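Long-range contacts in SusD superfamily protein (Bacteroides fragilis NCTC 9343, PDB 3NQP), which probably binds glycans at the outer membrane as a member of the SusD family of sugar-binding proteins: residues A[183-187]-A[198-202]; A[254-258]-A[360-364]; A[265-271]-A[376-382]. All coordinates share one frame; numbering follows the deposited sequence.

Contact 1: A[183-187]-A[198-202]; sequences NMNDF and WSKAA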
loop_
_atom_site.group_PDB
_atom_site.type_symbol
_atom_site.label_atom_id
_atom_site.label_comp_id
_atom_site.label_asym_id
_atom_site.label_seq_id
_atom_site.Cartn_x
_atom_site.Cartn_y
_atom_site.Cartn_z
ATOM N N ASN A 183 22.924 15.190 -1.666
ATOM C CA ASN A 183 22.076 16.401 -1.656
ATOM C C ASN A 183 21.142 16.530 -2.867
ATOM O O ASN A 183 20.503 17.537 -3.024
ATOM C CB ASN A 183 22.952 17.657 -1.565
ATOM C CG ASN A 183 23.524 17.885 -0.166
ATOM O OD1 ASN A 183 22.791 17.907 0.841
ATOM N ND2 ASN A 183 24.829 18.124 -0.100
HETATM N N MSE A 184 21.021 15.502 -3.695
HETATM C CA MSE A 184 20.159 15.565 -4.882
HETATM C C MSE A 184 18.713 15.280 -4.429
HETATM O O MSE A 184 18.268 14.139 -4.394
HETATM C CB MSE A 184 20.630 14.553 -5.977
HETATM C CG MSE A 184 22.078 14.804 -6.587
HETATM SE SE MSE A 184 22.863 13.421 -7.863
HETATM C CE MSE A 184 22.505 11.859 -6.686
ATOM N N ASN A 185 17.983 16.336 -4.098
ATOM C CA ASN A 185 16.548 16.239 -3.710
ATOM C C ASN A 185 15.586 16.268 -4.913
ATOM O O ASN A 185 14.375 16.127 -4.745
ATOM C CB ASN A 185 16.188 17.402 -2.777
ATOM C CG ASN A 185 16.712 17.228 -1.351
ATOM O OD1 ASN A 185 17.718 16.555 -1.076
ATOM N ND2 ASN A 185 16.016 17.861 -0.424
ATOM N N ASP A 186 16.120 16.466 -6.120
ATOM C CA ASP A 186 15.296 16.671 -7.322
ATOM C C ASP A 186 14.551 15.375 -7.595
ATOM O O ASP A 186 15.091 14.284 -7.510
ATOM C CB ASP A 186 16.185 17.095 -8.512
ATOM C CG ASP A 186 15.398 17.573 -9.786
ATOM O OD1 ASP A 186 14.200 17.252 -10.031
ATOM O OD2 ASP A 186 16.055 18.260 -10.615
ATOM N N PHE A 187 13.276 15.511 -7.889
ATOM C CA PHE A 187 12.486 14.372 -8.272
ATOM C C PHE A 187 12.686 13.885 -9.713
ATOM O O PHE A 187 12.290 12.758 -10.015
ATOM C CB PHE A 187 11.012 14.676 -8.052
ATOM C CG PHE A 187 10.588 14.665 -6.608
ATOM C CD1 PHE A 187 10.299 13.457 -5.956
ATOM C CD2 PHE A 187 10.387 15.853 -5.930
ATOM C CE1 PHE A 187 9.821 13.456 -4.617
ATOM C CE2 PHE A 187 9.959 15.859 -4.604
ATOM C CZ PHE A 187 9.674 14.682 -3.953
ATOM N N TRP A 198 12.264 6.360 -8.720
ATOM C CA TRP A 198 12.580 6.403 -7.303
ATOM C C TRP A 198 13.503 7.575 -7.022
ATOM O O TRP A 198 14.274 7.981 -7.896
ATOM C CB TRP A 198 13.214 5.074 -6.885
ATOM C CG TRP A 198 13.283 4.863 -5.385
ATOM C CD1 TRP A 198 14.306 5.204 -4.573
ATOM C CD2 TRP A 198 12.273 4.315 -4.548
ATOM N NE1 TRP A 198 14.024 4.864 -3.283
ATOM C CE2 TRP A 198 12.782 4.302 -3.241
ATOM C CE3 TRP A 198 10.994 3.789 -4.782
ATOM C CZ2 TRP A 198 12.079 3.776 -2.164
ATOM C CZ3 TRP A 198 10.294 3.290 -3.699
ATOM C CH2 TRP A 198 10.824 3.304 -2.416
ATOM N N SER A 199 13.376 8.166 -5.837
ATOM C CA SER A 199 14.020 9.443 -5.519
ATOM C C SER A 199 14.507 9.397 -4.089
ATOM O O SER A 199 14.162 8.480 -3.340
ATOM C CB SER A 199 13.011 10.593 -5.659
ATOM O OG SER A 199 11.917 10.437 -4.705
ATOM N N LYS A 200 15.252 10.420 -3.699
ATOM C CA LYS A 200 15.711 10.582 -2.308
ATOM C C LYS A 200 14.547 10.662 -1.322
ATOM O O LYS A 200 14.536 10.000 -0.263
ATOM C CB LYS A 200 16.621 11.789 -2.198
ATOM C CG LYS A 200 17.297 11.962 -0.846
ATOM C CD LYS A 200 17.975 13.297 -0.794
ATOM C CE LYS A 200 18.322 13.652 0.590
ATOM N NZ LYS A 200 19.155 14.819 0.681
ATOM N N ALA A 201 13.542 11.446 -1.657
ATOM C CA ALA A 201 12.343 11.492 -0.833
ATOM C C ALA A 201 11.717 10.109 -0.615
ATOM O O ALA A 201 11.231 9.794 0.439
ATOM C CB ALA A 201 11.352 12.413 -1.442
ATOM N N ALA A 202 11.680 9.311 -1.657
ATOM C CA ALA A 202 11.095 8.000 -1.588
ATOM C C ALA A 202 11.879 7.119 -0.627
ATOM O O ALA A 202 11.270 6.367 0.179
ATOM C CB ALA A 202 11.023 7.366 -2.995
HETATM O O HOH W 1 16.145 12.584 -5.503
HETATM O O HOH W 2 13.579 13.365 -3.906
#

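Contact 2: A[254-258]-A[360-364]; sequences VFNAK and KNIGY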
loop_
_atom_site.group_PDB
_atom_site.type_symbol
_atom_site.label_atom_id
_atom_site.label_comp_id
_atom_site.label_asym_id
_atom_site.label_seq_id
_atom_site.Cartn_x
_atom_site.Cartn_y
_atom_site.Cartn_z
ATOM N N VAL A 254 -6.093 14.130 -6.199
ATOM C CA VAL A 254 -4.885 13.402 -5.848
ATOM C C VAL A 254 -4.688 12.271 -6.863
ATOM O O VAL A 254 -3.561 12.020 -7.284
ATOM C CB VAL A 254 -4.892 12.921 -4.368
ATOM C CG1 VAL A 254 -3.718 11.927 -4.119
ATOM C CG2 VAL A 254 -4.860 14.163 -3.402
ATOM N N PHE A 255 -5.783 11.611 -7.264
ATOM C CA PHE A 255 -5.738 10.340 -8.035
ATOM C C PHE A 255 -6.024 10.549 -9.486
ATOM O O PHE A 255 -5.779 9.657 -10.287
ATOM C CB PHE A 255 -6.740 9.340 -7.452
ATOM C CG PHE A 255 -6.591 9.236 -5.992
ATOM C CD1 PHE A 255 -5.609 8.432 -5.468
ATOM C CD2 PHE A 255 -7.349 10.028 -5.130
ATOM C CE1 PHE A 255 -5.396 8.379 -4.083
ATOM C CE2 PHE A 255 -7.149 9.991 -3.775
ATOM C CZ PHE A 255 -6.144 9.135 -3.241
ATOM N N ASN A 256 -6.540 11.740 -9.800
ATOM C CA ASN A 256 -7.022 12.046 -11.141
ATOM C C ASN A 256 -5.919 11.770 -12.163
ATOM O O ASN A 256 -4.785 12.283 -12.052
ATOM C CB ASN A 256 -7.486 13.496 -11.155
ATOM C CG ASN A 256 -7.959 13.974 -12.525
ATOM O OD1 ASN A 256 -7.748 13.332 -13.557
ATOM N ND2 ASN A 256 -8.559 15.155 -12.531
ATOM N N ALA A 257 -6.248 10.948 -13.159
ATOM C CA ALA A 257 -5.258 10.500 -14.144
ATOM C C ALA A 257 -4.803 11.657 -15.048
ATOM O O ALA A 257 -3.823 11.530 -15.784
ATOM C CB ALA A 257 -5.809 9.296 -14.960
ATOM N N LYS A 258 -5.514 12.782 -14.998
ATOM C CA LYS A 258 -5.096 13.987 -15.724
ATOM C C LYS A 258 -4.371 14.989 -14.796
ATOM O O LYS A 258 -4.015 16.075 -15.213
ATOM C CB LYS A 258 -6.304 14.633 -16.432
ATOM C CG LYS A 258 -7.037 13.696 -17.393
ATOM C CD LYS A 258 -6.389 13.640 -18.767
ATOM C CE LYS A 258 -7.252 12.880 -19.801
ATOM N NZ LYS A 258 -8.730 13.229 -19.762
ATOM N N LYS A 360 -12.196 5.245 -7.148
ATOM C CA LYS A 360 -11.131 6.096 -6.619
ATOM C C LYS A 360 -10.070 6.432 -7.638
ATOM O O LYS A 360 -9.578 7.561 -7.650
ATOM C CB LYS A 360 -10.444 5.397 -5.440
ATOM C CG LYS A 360 -9.484 6.308 -4.634
ATOM C CD LYS A 360 -9.047 5.641 -3.324
ATOM C CE LYS A 360 -7.968 6.456 -2.613
ATOM N NZ LYS A 360 -7.736 5.959 -1.240
ATOM N N ASN A 361 -9.702 5.455 -8.464
ATOM C CA ASN A 361 -8.476 5.538 -9.284
ATOM C C ASN A 361 -8.617 4.664 -10.550
ATOM O O ASN A 361 -7.825 3.783 -10.811
ATOM C CB ASN A 361 -7.270 5.142 -8.411
ATOM C CG ASN A 361 -5.932 5.353 -9.083
ATOM O OD1 ASN A 361 -5.744 6.310 -9.852
ATOM N ND2 ASN A 361 -4.965 4.486 -8.746
ATOM N N ILE A 362 -9.708 4.880 -11.289
ATOM C CA ILE A 362 -10.033 4.080 -12.491
ATOM C C ILE A 362 -9.705 4.814 -13.805
ATOM O O ILE A 362 -10.296 4.537 -14.865
ATOM C CB ILE A 362 -11.495 3.540 -12.453
ATOM C CG1 ILE A 362 -12.526 4.665 -12.295
ATOM C CG2 ILE A 362 -11.641 2.521 -11.313
ATOM C CD1 ILE A 362 -14.013 4.297 -12.816
ATOM N N GLY A 363 -8.747 5.734 -13.755
ATOM C CA GLY A 363 -8.189 6.315 -15.017
ATOM C C GLY A 363 -9.151 7.270 -15.724
ATOM O O GLY A 363 -9.723 8.136 -15.080
ATOM N N TYR A 364 -9.368 7.081 -17.024
ATOM C CA TYR A 364 -10.279 7.971 -17.785
ATOM C C TYR A 364 -10.906 7.273 -18.967
ATOM O O TYR A 364 -10.577 6.127 -19.279
ATOM C CB TYR A 364 -9.526 9.232 -18.247
ATOM C CG TYR A 364 -8.282 8.933 -19.065
ATOM C CD1 TYR A 364 -8.352 8.225 -20.275
ATOM C CD2 TYR A 364 -7.021 9.335 -18.614
ATOM C CE1 TYR A 364 -7.204 7.939 -21.007
ATOM C CE2 TYR A 364 -5.873 9.067 -19.347
ATOM C CZ TYR A 364 -5.966 8.349 -20.530
ATOM O OH TYR A 364 -4.811 8.057 -21.215
HETATM O O HOH W 3 -8.895 9.836 -13.213
#

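Contact 3: A[265-271]-A[376-382]; sequences IIFAIRF and DYIFYRL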
loop_
_atom_site.group_PDB
_atom_site.type_symbol
_atom_site.label_atom_id
_atom_site.label_comp_id
_atom_site.label_asym_id
_atom_site.label_seq_id
_atom_site.Cartn_x
_atom_site.Cartn_y
_atom_site.Cartn_z
ATOM N N ILE A 265 2.067 13.924 -4.106
ATOM C CA ILE A 265 2.665 12.630 -4.367
ATOM C C ILE A 265 4.172 12.703 -4.180
ATOM O O ILE A 265 4.795 13.680 -4.568
ATOM C CB ILE A 265 2.319 12.140 -5.801
ATOM C CG1 ILE A 265 0.798 11.806 -5.916
ATOM C CG2 ILE A 265 3.140 10.883 -6.202
ATOM C CD1 ILE A 265 0.389 11.406 -7.335
ATOM N N ILE A 266 4.736 11.664 -3.562
ATOM C CA ILE A 266 6.171 11.494 -3.405
ATOM C C ILE A 266 6.683 10.484 -4.457
ATOM O O ILE A 266 7.564 10.795 -5.250
ATOM C CB ILE A 266 6.549 10.964 -1.999
ATOM C CG1 ILE A 266 6.405 12.049 -0.927
ATOM C CG2 ILE A 266 7.997 10.563 -1.981
ATOM C CD1 ILE A 266 5.202 12.017 -0.034
ATOM N N PHE A 267 6.100 9.296 -4.475
ATOM C CA PHE A 267 6.447 8.288 -5.477
ATOM C C PHE A 267 5.208 7.469 -5.892
ATOM O O PHE A 267 4.447 6.992 -5.034
ATOM C CB PHE A 267 7.603 7.374 -5.016
ATOM C CG PHE A 267 7.867 6.283 -5.987
ATOM C CD1 PHE A 267 8.583 6.535 -7.134
ATOM C CD2 PHE A 267 7.373 4.996 -5.770
ATOM C CE1 PHE A 267 8.807 5.537 -8.076
ATOM C CE2 PHE A 267 7.559 4.003 -6.736
ATOM C CZ PHE A 267 8.285 4.287 -7.881
ATOM N N ALA A 268 4.995 7.351 -7.213
ATOM C CA ALA A 268 3.897 6.576 -7.779
ATOM C C ALA A 268 4.418 5.702 -8.933
ATOM O O ALA A 268 5.401 6.073 -9.582
ATOM C CB ALA A 268 2.802 7.537 -8.333
ATOM N N ILE A 269 3.736 4.566 -9.153
ATOM C CA ILE A 269 3.925 3.694 -10.290
ATOM C C ILE A 269 3.104 4.242 -11.476
ATOM O O ILE A 269 1.902 4.407 -11.371
ATOM C CB ILE A 269 3.437 2.268 -9.975
ATOM C CG1 ILE A 269 4.286 1.625 -8.851
ATOM C CG2 ILE A 269 3.388 1.396 -11.236
ATOM C CD1 ILE A 269 5.772 1.454 -9.170
ATOM N N ARG A 270 3.769 4.495 -12.585
ATOM C CA ARG A 270 3.150 5.020 -13.823
ATOM C C ARG A 270 2.495 3.934 -14.667
ATOM O O ARG A 270 3.156 2.989 -15.120
ATOM C CB ARG A 270 4.225 5.766 -14.647
ATOM C CG ARG A 270 3.764 6.389 -16.009
ATOM C CD ARG A 270 2.528 7.317 -15.856
ATOM N NE ARG A 270 2.638 8.351 -14.820
ATOM C CZ ARG A 270 3.277 9.501 -14.954
ATOM N NH1 ARG A 270 3.922 9.807 -16.086
ATOM N NH2 ARG A 270 3.321 10.331 -13.930
ATOM N N PHE A 271 1.175 4.065 -14.856
ATOM C CA PHE A 271 0.439 3.283 -15.827
ATOM C C PHE A 271 0.140 4.273 -16.958
ATOM O O PHE A 271 -0.079 5.448 -16.700
ATOM C CB PHE A 271 -0.823 2.645 -15.187
ATOM C CG PHE A 271 -0.487 1.434 -14.314
ATOM C CD1 PHE A 271 -0.143 0.207 -14.895
ATOM C CD2 PHE A 271 -0.437 1.537 -12.952
ATOM C CE1 PHE A 271 0.219 -0.882 -14.119
ATOM C CE2 PHE A 271 -0.065 0.481 -12.170
ATOM C CZ PHE A 271 0.263 -0.754 -12.750
ATOM N N ASP A 376 -2.390 5.951 -11.757
ATOM C CA ASP A 376 -1.059 5.568 -11.253
ATOM C C ASP A 376 -1.216 4.906 -9.892
ATOM O O ASP A 376 -2.171 5.207 -9.146
ATOM C CB ASP A 376 -0.153 6.795 -11.085
ATOM C CG ASP A 376 0.491 7.275 -12.405
ATOM O OD1 ASP A 376 0.242 6.660 -13.473
ATOM O OD2 ASP A 376 1.251 8.297 -12.333
ATOM N N TYR A 377 -0.311 3.981 -9.566
ATOM C CA TYR A 377 -0.343 3.348 -8.233
ATOM C C TYR A 377 0.561 4.128 -7.254
ATOM O O TYR A 377 1.794 4.003 -7.296
ATOM C CB TYR A 377 0.041 1.843 -8.350
ATOM C CG TYR A 377 -1.146 0.901 -8.315
ATOM C CD1 TYR A 377 -2.256 1.107 -9.129
ATOM C CD2 TYR A 377 -1.209 -0.143 -7.406
ATOM C CE1 TYR A 377 -3.341 0.267 -9.070
ATOM C CE2 TYR A 377 -2.311 -0.954 -7.323
ATOM C CZ TYR A 377 -3.366 -0.760 -8.139
ATOM O OH TYR A 377 -4.462 -1.575 -8.001
ATOM N N ILE A 378 -0.043 4.947 -6.393
ATOM C CA ILE A 378 0.738 5.820 -5.483
ATOM C C ILE A 378 1.207 4.943 -4.351
ATOM O O ILE A 378 0.376 4.251 -3.750
ATOM C CB ILE A 378 -0.140 6.960 -4.897
ATOM C CG1 ILE A 378 -0.731 7.778 -6.050
ATOM C CG2 ILE A 378 0.685 7.778 -3.844
ATOM C CD1 ILE A 378 -1.810 8.800 -5.708
ATOM N N PHE A 379 2.520 4.918 -4.102
ATOM C CA PHE A 379 3.097 4.213 -2.979
ATOM C C PHE A 379 3.275 5.140 -1.775
ATOM O O PHE A 379 3.006 4.724 -0.668
ATOM C CB PHE A 379 4.461 3.608 -3.355
ATOM C CG PHE A 379 4.381 2.387 -4.215
ATOM C CD1 PHE A 379 3.178 1.874 -4.670
ATOM C CD2 PHE A 379 5.550 1.766 -4.592
ATOM C CE1 PHE A 379 3.155 0.718 -5.454
ATOM C CE2 PHE A 379 5.535 0.618 -5.362
ATOM C CZ PHE A 379 4.358 0.094 -5.792
ATOM N N TYR A 380 3.735 6.377 -1.982
ATOM C CA TYR A 380 3.839 7.349 -0.883
ATOM C C TYR A 380 3.251 8.683 -1.317
ATOM O O TYR A 380 3.637 9.174 -2.371
ATOM C CB TYR A 380 5.272 7.602 -0.482
ATOM C CG TYR A 380 5.991 6.398 -0.005
ATOM C CD1 TYR A 380 5.613 5.786 1.200
ATOM C CD2 TYR A 380 7.012 5.824 -0.742
ATOM C CE1 TYR A 380 6.235 4.694 1.670
ATOM C CE2 TYR A 380 7.672 4.676 -0.255
ATOM C CZ TYR A 380 7.264 4.113 0.951
ATOM O OH TYR A 380 7.871 2.994 1.498
ATOM N N ARG A 381 2.343 9.237 -0.510
ATOM C CA ARG A 381 1.899 10.639 -0.675
ATOM C C ARG A 381 1.800 11.338 0.708
ATOM O O ARG A 381 1.926 10.694 1.757
ATOM C CB ARG A 381 0.593 10.680 -1.452
ATOM C CG ARG A 381 -0.511 9.903 -0.877
ATOM C CD ARG A 381 -1.785 10.088 -1.697
ATOM N NE ARG A 381 -2.872 9.280 -1.170
ATOM C CZ ARG A 381 -3.818 9.687 -0.307
ATOM N NH1 ARG A 381 -3.875 10.918 0.182
ATOM N NH2 ARG A 381 -4.736 8.827 0.078
ATOM N N LEU A 382 1.622 12.644 0.721
ATOM C CA LEU A 382 1.876 13.406 1.942
ATOM C C LEU A 382 1.000 13.013 3.154
ATOM O O LEU A 382 1.531 12.953 4.249
ATOM C CB LEU A 382 1.782 14.921 1.652
ATOM C CG LEU A 382 2.526 15.865 2.575
ATOM C CD1 LEU A 382 4.067 15.526 2.467
ATOM C CD2 LEU A 382 2.185 17.347 2.165
#

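Contact 1: A[183-187]-A[198-202]
Lys200 reaches across to Asn185 with a fully extended chain: CG lies anti to its backbone N (chi1 -173°), and every later torsion is close to 180°, which carries the ammonium past Met184 O to the amide. There Lys200 NZ donates to Asn185 OD1 over 2.9 Å, approaching a little out of the carbonyl plane, while the two side chains run obliquely to one another. The same NZ is also bonded to Gly182 O, so the lysine ties down two points of the loop that follows helix 163-181. Asn185 is held from its other end, its ND2 donating to Asn242 O. Nearer its root, the lysine lies along the loop backbone, Lys200 CB 3.6 Å from Met184 O. The CD1 and CE1 corner of the Phe187 ring reaches the start of helix 200-216, where Phe187 CD1 sits 3.6 Å from Ser199 OG and Phe187 CE1 3.7 Å from Ala201 CB. Between these two points of contact, water fills in for direct backbone bonds: one molecule donates to Met184 O and Asp186 O and accepts from Lys200 N, and a second donates to Asn185 O and accepts from Ala201 N. The amides of Lys200 and Ala201 thus reach the loop through water. Ser199 OG, placed between its backbone N and carbonyl carbon (chi1 63°), accepts from Ala202 N at 3.3 Å. This is an N-cap serine at the head of helix 200-216, with a water-bridged interhelical loop folded over that first turn.

Contact 2: A[254-258]-A[360-364]
A lysine lies over the face of a phenylalanine while its charge is spent elsewhere: Lys360 CE stands 3.8 Å from the centroid of the Phe255 ring, 30° off the ring normal, a CH-pi contact whose shortest approach is Phe255 CZ to Lys360 CE at 3.3 Å. The extended lysine chain crosses the ring obliquely, and its NZ travels on to a salt bridge with Glu449 and bonds to Ile447 O and Glu445 O. Val254 CG1 covers the opposite face of the ring, so Phe255 is sandwiched between aliphatic groups. Residues 255-258 and 360-364 run 16° apart, with no direct hydrogen bond between them. Instead a water accepts from Ala257 N and donates to Gly363 O at 2.7 Å. Beside it Ala257 CB nestles against Gly363 CA and against Tyr364 CD2, both at 3.8 Å. Tyr364 also meets Lys258 at about a right angle, with Lys258 CE 3.7 Å from Tyr364 CD2; the bend at chi2 (-84°) turns the lysine chain so that CE comes to the ring. The turn carrying Ala257 and Lys258 is set by Asn256, whose OD1 accepts from Lys258 N in an Asx turn. The phenol OH of Tyr364 is taken by Glu273. The chemistry thus implies a seam joined by carbon contacts and one water, in which Lys360 NZ, Asn361 ND2 and Tyr364 OH anchor to other parts of the chain and the charge of Lys360 is probably balanced by Glu449 rather than by anything within the two segments.

Contact 3: A[265-271]-A[376-382]
Asp376 closes one end of the strand pair with both carboxylate oxygens. Asp376 OD2 takes Arg270 NE at 2.8 Å on its syn lone pair, the guanidinium and carboxylate planes only 14° apart, with a weak second bond from Arg270 NH2. Bends at chi2 and chi3 fold the arginine back to it. Asp376 OD1 accepts from Phe271 N, which comes from above the carboxylate plane, and has a salt bridge to Lys260. Next, Ile269 and Tyr377 exchange both backbone bonds, Ile269 N to Tyr377 O measuring 2.7 Å. The register then shifts by one residue at each of two classic beta bulges: Phe267 O accepts from Phe379 N and Tyr380 N, and Tyr380 O from Ile266 N and Phe267 N, so each carbonyl serves two donors. Strands 265-269 and 377-381 form a buried two-stranded antiparallel sheet within the largely helical SusD fold. Lys195 serves its outer side, NZ to Ile265 O and backbone to Ala268. Ile269 CG1 lies over the Phe379 ring, 3.9 Å from its centroid, while Phe379 CD2 meets the edge of the Phe267 ring. Phe271 turns its edge toward the face of Tyr377, planes at 75°. Other polar ends find partners elsewhere: Tyr377 OH Asn280, Tyr380 OH Glu209, and the Arg381 guanidinium Glu264, Glu445 and Glu449.

Contact 3 lies between the other two, its centre about 14 Å from that of contact 1 and about 12 Å from that of contact 2, whereas contacts 1 and 2 do not touch, their nearest atoms being about 14 Å apart. Ile266 CG2 packs on Ala201 CB at 3.9 Å, joining the start of helix 200-216 to the sheet. On the contact 2 side, Asn361 ND2 probably bonds Asp376 O at 2.9 Å, and the Phe255 ring meets Ile378 and Arg381. Along the chain, contacts 2 and 3 interleave, while contact 1 closes before either opens. Bound 1,2-ethanediol, probably from the crystallisation liquor, lies about 4 Å from the Arg270 side chain and about 5 Å from that of Tyr364; no sugar site is established.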